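Side-chain contacts in penaeus monodon metallodensovirus major capsid protein (Penaeus monodon metallodensovirus, PDB 6WH7), which forms the capsid shell of a shrimp densovirus, sixty jelly-roll copies assembling into a particle that presumably encloses the viral genome: residues I81-N86 against V124-S129; R209-G214 against A289-E294. One frame throughout, in Å; residues are numbered along the deposited sequence.

Contact 1: I81-N86 against V124-S129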
# COMPACT_ATOMS: atom_id res chain seq x y z
N ILE A 81 56.39 32.93 78.75
CA ILE A 81 55.20 32.76 79.57
C ILE A 81 54.72 31.33 79.42
O ILE A 81 54.58 30.82 78.30
CB ILE A 81 54.09 33.74 79.17
CG1 ILE A 81 54.51 35.17 79.47
CG2 ILE A 81 52.81 33.43 79.91
CD1 ILE A 81 54.69 35.42 80.92
N VAL A 82 54.46 30.67 80.54
CA VAL A 82 54.01 29.29 80.56
C VAL A 82 52.50 29.31 80.69
O VAL A 82 51.97 29.80 81.69
CB VAL A 82 54.66 28.51 81.71
CG1 VAL A 82 54.17 27.09 81.73
CG2 VAL A 82 56.16 28.58 81.59
N ILE A 83 51.80 28.80 79.69
CA ILE A 83 50.34 28.79 79.74
C ILE A 83 49.94 27.57 80.56
O ILE A 83 50.09 26.44 80.09
CB ILE A 83 49.72 28.73 78.33
CG1 ILE A 83 50.37 29.77 77.42
CG2 ILE A 83 48.24 28.97 78.41
CD1 ILE A 83 50.29 31.14 77.93
N PRO A 84 49.41 27.74 81.76
CA PRO A 84 49.03 26.60 82.59
C PRO A 84 47.73 25.98 82.11
O PRO A 84 46.80 25.75 82.88
CB PRO A 84 48.89 27.22 83.98
CG PRO A 84 48.45 28.58 83.70
CD PRO A 84 49.09 29.01 82.42
N TRP A 85 47.66 25.70 80.81
CA TRP A 85 46.41 25.28 80.20
C TRP A 85 46.17 23.80 80.38
O TRP A 85 45.14 23.29 79.94
CB TRP A 85 46.44 25.62 78.71
CG TRP A 85 47.18 24.63 77.90
CD1 TRP A 85 48.51 24.37 77.93
CD2 TRP A 85 46.64 23.84 76.84
NE1 TRP A 85 48.82 23.40 77.02
CE2 TRP A 85 47.69 23.07 76.32
CE3 TRP A 85 45.37 23.69 76.30
CZ2 TRP A 85 47.50 22.17 75.29
CZ3 TRP A 85 45.18 22.80 75.28
CH2 TRP A 85 46.24 22.05 74.78
N ASN A 86 47.11 23.09 81.00
CA ASN A 86 46.92 21.70 81.35
C ASN A 86 46.45 21.51 82.77
O ASN A 86 46.31 20.38 83.22
CB ASN A 86 48.20 20.90 81.09
CG ASN A 86 49.39 21.44 81.82
OD1 ASN A 86 49.41 22.58 82.25
ND2 ASN A 86 50.40 20.60 81.98
N VAL A 124 38.39 20.63 76.78
CA VAL A 124 38.92 21.79 77.48
C VAL A 124 39.65 22.63 76.44
O VAL A 124 40.20 22.11 75.47
CB VAL A 124 39.86 21.37 78.63
CG1 VAL A 124 41.26 21.05 78.14
CG2 VAL A 124 39.85 22.36 79.71
N GLY A 125 39.61 23.94 76.60
CA GLY A 125 40.20 24.80 75.60
C GLY A 125 40.22 26.24 76.05
O GLY A 125 39.52 26.64 76.99
N TYR A 126 41.04 27.03 75.36
CA TYR A 126 41.14 28.45 75.64
C TYR A 126 41.37 29.20 74.34
O TYR A 126 41.81 28.63 73.34
CB TYR A 126 42.25 28.76 76.64
CG TYR A 126 43.65 28.55 76.13
CD1 TYR A 126 44.38 29.61 75.63
CD2 TYR A 126 44.23 27.31 76.15
CE1 TYR A 126 45.65 29.43 75.17
CE2 TYR A 126 45.51 27.12 75.68
CZ TYR A 126 46.21 28.19 75.20
OH TYR A 126 47.48 28.01 74.74
N THR A 127 41.07 30.49 74.36
CA THR A 127 41.21 31.35 73.20
C THR A 127 42.00 32.59 73.58
O THR A 127 41.67 33.25 74.57
CB THR A 127 39.85 31.76 72.63
OG1 THR A 127 39.13 30.59 72.23
CG2 THR A 127 40.04 32.65 71.44
N LEU A 128 43.04 32.88 72.82
CA LEU A 128 43.77 34.13 72.91
C LEU A 128 43.27 35.06 71.83
O LEU A 128 43.23 34.68 70.66
CB LEU A 128 45.27 33.89 72.77
CG LEU A 128 46.07 33.79 74.06
CD1 LEU A 128 45.48 32.78 74.97
CD2 LEU A 128 47.48 33.41 73.71
N SER A 129 42.90 36.27 72.21
CA SER A 129 42.18 37.13 71.30
C SER A 129 42.60 38.58 71.49
O SER A 129 42.94 38.99 72.60
CB SER A 129 40.68 37.00 71.51
OG SER A 129 39.99 37.90 70.67
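Tyr126 reaches out of strand 124-129 between Ile83 and Trp85, and its ring makes the close contacts with both. CB already points toward 81-86, and with CG between the backbone N and the carbonyl carbon (chi1 70°) the CD2-CE2 edge is turned to Trp85. The first ring atom to touch is CD2, 3.8 Å from Trp85 CB. Next along the same edge, Tyr126 CE2 makes the closest approach, 3.5 Å from Trp85 CE3, and it also packs against CB, CG and CD2 of the tryptophan. CE3 lies near the plane of the tyrosine, at its edge. The indole is tilted against the phenol by 66°, with 5.5 Å between the centroids of its five-membered ring and the tyrosine ring, so the pair meets obliquely and does not stack. Leu128 CD1 lies near the ring plane at the CD1-CE1 edge, so the phenol is flanked at both edges. At the far end Tyr126 CZ is 3.9 Å from Ile83 CG2, the methyl branch anti to the backbone N of the isoleucine. The same methyl also borders OH, which hydrogen-bonds to His271 ND1. An inverse gamma turn centred on Pro84, with a weak bond from Trp85 N to Ile83 O, separates the two residues that receive the tyrosine. His271 also stacks on Trp85, whose NE1 bonds to Ala269 O; one histidine thus braces both aromatics. This is interior packing of the viral jelly roll: strand 79-83, in the sheet with 270-274, faces strand 118-135 of the opposing sheet, where Phe220 of strand 218-222 and Thr295 of strand 287-302 adjoin Tyr126, and Tyr91 of helix 88-92 touches both Tyr126 and Val124.

Contact 2: R209-G214 against A289-E294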
# COMPACT_ATOMS: atom_id res chain seq x y z
N ARG A 209 53.51 30.12 66.48
CA ARG A 209 52.70 31.09 65.75
C ARG A 209 53.18 32.48 66.09
O ARG A 209 53.25 32.84 67.27
CB ARG A 209 51.22 30.95 66.10
CG ARG A 209 50.60 29.68 65.58
CD ARG A 209 49.17 29.55 66.03
NE ARG A 209 48.58 28.33 65.51
CZ ARG A 209 48.76 27.13 66.06
NH1 ARG A 209 49.50 27.01 67.14
NH2 ARG A 209 48.19 26.06 65.52
N TYR A 210 53.53 33.26 65.08
CA TYR A 210 53.83 34.67 65.30
C TYR A 210 52.52 35.41 65.16
O TYR A 210 51.95 35.49 64.07
CB TYR A 210 54.87 35.21 64.32
CG TYR A 210 56.22 34.55 64.41
CD1 TYR A 210 56.58 33.79 65.49
CD2 TYR A 210 57.19 34.84 63.48
CE1 TYR A 210 57.82 33.22 65.58
CE2 TYR A 210 58.45 34.29 63.57
CZ TYR A 210 58.76 33.48 64.62
OH TYR A 210 60.01 32.93 64.72
N TRP A 211 52.04 35.96 66.26
CA TRP A 211 50.68 36.47 66.34
C TRP A 211 50.75 37.97 66.48
O TRP A 211 51.43 38.50 67.36
CB TRP A 211 49.94 35.78 67.49
CG TRP A 211 48.53 36.16 67.68
CD1 TRP A 211 47.53 36.05 66.78
CD2 TRP A 211 47.90 36.50 68.92
NE1 TRP A 211 46.33 36.41 67.33
CE2 TRP A 211 46.54 36.68 68.66
CE3 TRP A 211 48.37 36.71 70.22
CZ2 TRP A 211 45.64 37.06 69.64
CZ3 TRP A 211 47.48 37.08 71.19
CH2 TRP A 211 46.13 37.26 70.90
N LYS A 212 50.06 38.66 65.58
CA LYS A 212 50.23 40.08 65.37
C LYS A 212 48.93 40.79 65.72
O LYS A 212 47.87 40.17 65.79
CB LYS A 212 50.62 40.37 63.92
CG LYS A 212 51.96 39.79 63.53
CD LYS A 212 52.31 40.14 62.11
CE LYS A 212 53.74 39.72 61.78
NZ LYS A 212 53.90 38.25 61.61
N GLN A 213 49.03 42.09 65.98
CA GLN A 213 47.82 42.88 66.13
C GLN A 213 46.97 42.76 64.88
O GLN A 213 47.48 42.87 63.76
CB GLN A 213 48.16 44.34 66.39
CG GLN A 213 48.83 44.62 67.71
CD GLN A 213 49.07 46.09 67.89
OE1 GLN A 213 49.16 46.83 66.92
NE2 GLN A 213 49.16 46.53 69.13
N GLY A 214 45.69 42.51 65.07
CA GLY A 214 44.78 42.35 63.97
C GLY A 214 44.61 40.93 63.50
O GLY A 214 43.67 40.65 62.75
N ALA A 289 52.45 42.83 75.93
CA ALA A 289 51.29 42.36 75.20
C ALA A 289 50.07 42.36 76.09
O ALA A 289 50.15 41.96 77.25
CB ALA A 289 51.52 40.96 74.63
N GLN A 290 48.97 42.84 75.55
CA GLN A 290 47.66 42.57 76.11
C GLN A 290 46.87 41.71 75.13
O GLN A 290 46.97 41.89 73.92
CB GLN A 290 46.84 43.83 76.35
CG GLN A 290 45.61 43.49 77.16
CD GLN A 290 44.50 44.46 77.00
OE1 GLN A 290 44.57 45.37 76.19
NE2 GLN A 290 43.46 44.29 77.78
N PHE A 291 46.08 40.80 75.66
CA PHE A 291 45.11 40.08 74.87
C PHE A 291 43.99 39.64 75.79
O PHE A 291 44.03 39.87 77.00
CB PHE A 291 45.76 38.90 74.14
CG PHE A 291 46.56 38.01 75.03
CD1 PHE A 291 45.97 36.95 75.68
CD2 PHE A 291 47.90 38.25 75.23
CE1 PHE A 291 46.71 36.15 76.50
CE2 PHE A 291 48.63 37.46 76.05
CZ PHE A 291 48.04 36.40 76.68
N THR A 292 42.98 39.01 75.20
CA THR A 292 41.84 38.51 75.94
C THR A 292 41.97 37.00 76.07
O THR A 292 42.23 36.31 75.08
CB THR A 292 40.54 38.87 75.24
OG1 THR A 292 40.46 40.29 75.10
CG2 THR A 292 39.36 38.41 76.05
N LEU A 293 41.82 36.49 77.28
CA LEU A 293 41.86 35.06 77.54
C LEU A 293 40.44 34.60 77.80
O LEU A 293 39.84 34.96 78.81
CB LEU A 293 42.77 34.74 78.72
CG LEU A 293 42.78 33.27 79.11
CD1 LEU A 293 43.32 32.44 77.98
CD2 LEU A 293 43.59 33.06 80.35
N GLU A 294 39.90 33.81 76.88
CA GLU A 294 38.63 33.12 77.07
C GLU A 294 38.91 31.63 77.17
O GLU A 294 39.36 31.02 76.20
CB GLU A 294 37.66 33.40 75.93
CG GLU A 294 37.04 34.76 75.95
CD GLU A 294 36.12 34.97 74.78
OE1 GLU A 294 36.18 34.18 73.82
OE2 GLU A 294 35.30 35.91 74.83
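Trp211 NE1 hydrogen-bonds to Asp216 O, tying the polar side of the indole to the loop just beyond 209-214, while its six-membered ring runs inward to Phe291. CG of the tryptophan is anti to the backbone N (chi1 -178°), an extended setting that carries the benzo end well away from its own strand. The touching atoms are the two at that end. CH2 comes within 3.7 Å of Phe291 CB, which lies near the indole plane, at its edge. CZ3, beside it, is 3.9 Å from the same CB and also approaches Phe291 CG at 4.1 Å. Phe291 CB points toward the tryptophan, and with CG between the backbone N and the carbonyl carbon (chi1 51°) the ring lies beyond the indole edge. The rings form an offset edge-to-face pair, the edge of Trp211 directed toward the face of Phe291. Their planes are inclined at 69°, and the centroid of the six-membered indole ring is 6.0 Å from that of the phenylalanine. No hydrogen bond crosses between the two segments; the join is apolar, made by this one aromatic pair. Around it, Leu131 and Leu128 of strand 118-135, Val70 and Ile72 of strand 59-75 and Met157 of strand 157-162 add further apolar packing. The pair bridges the two sheets of the jelly roll: Trp211 comes from strand 207-211, at the margin of one sheet within this chain, where a strand of a neighbouring subunit pairs with Arg209 and Tyr210, and Phe291 from strand 287-302, lying between 59-75 and 118-135 in the other.

Both contacts are buried and both span the jelly-roll sandwich, joining the sheet of strands 79-83 and 207-211 to that of 118-135 and 287-302. Contact 1 lies nearer the centre of the chain, and its aromatic pair is oblique, with a histidine bond at the tyrosine tip; contact 2, further out beside subunit interfaces, is an edge-to-face pair whose touching atoms are all carbon. The centres of contacts 1 and 2 are about 12 Å apart. Adjacent strands connect them directly: Thr127 N to Glu294 O and Ser129 O to Thr292 N are probable hydrogen bonds, and Leu128 CG packs 3.5 Å from Phe291 CE1, so the two contacts touch through side chains as well.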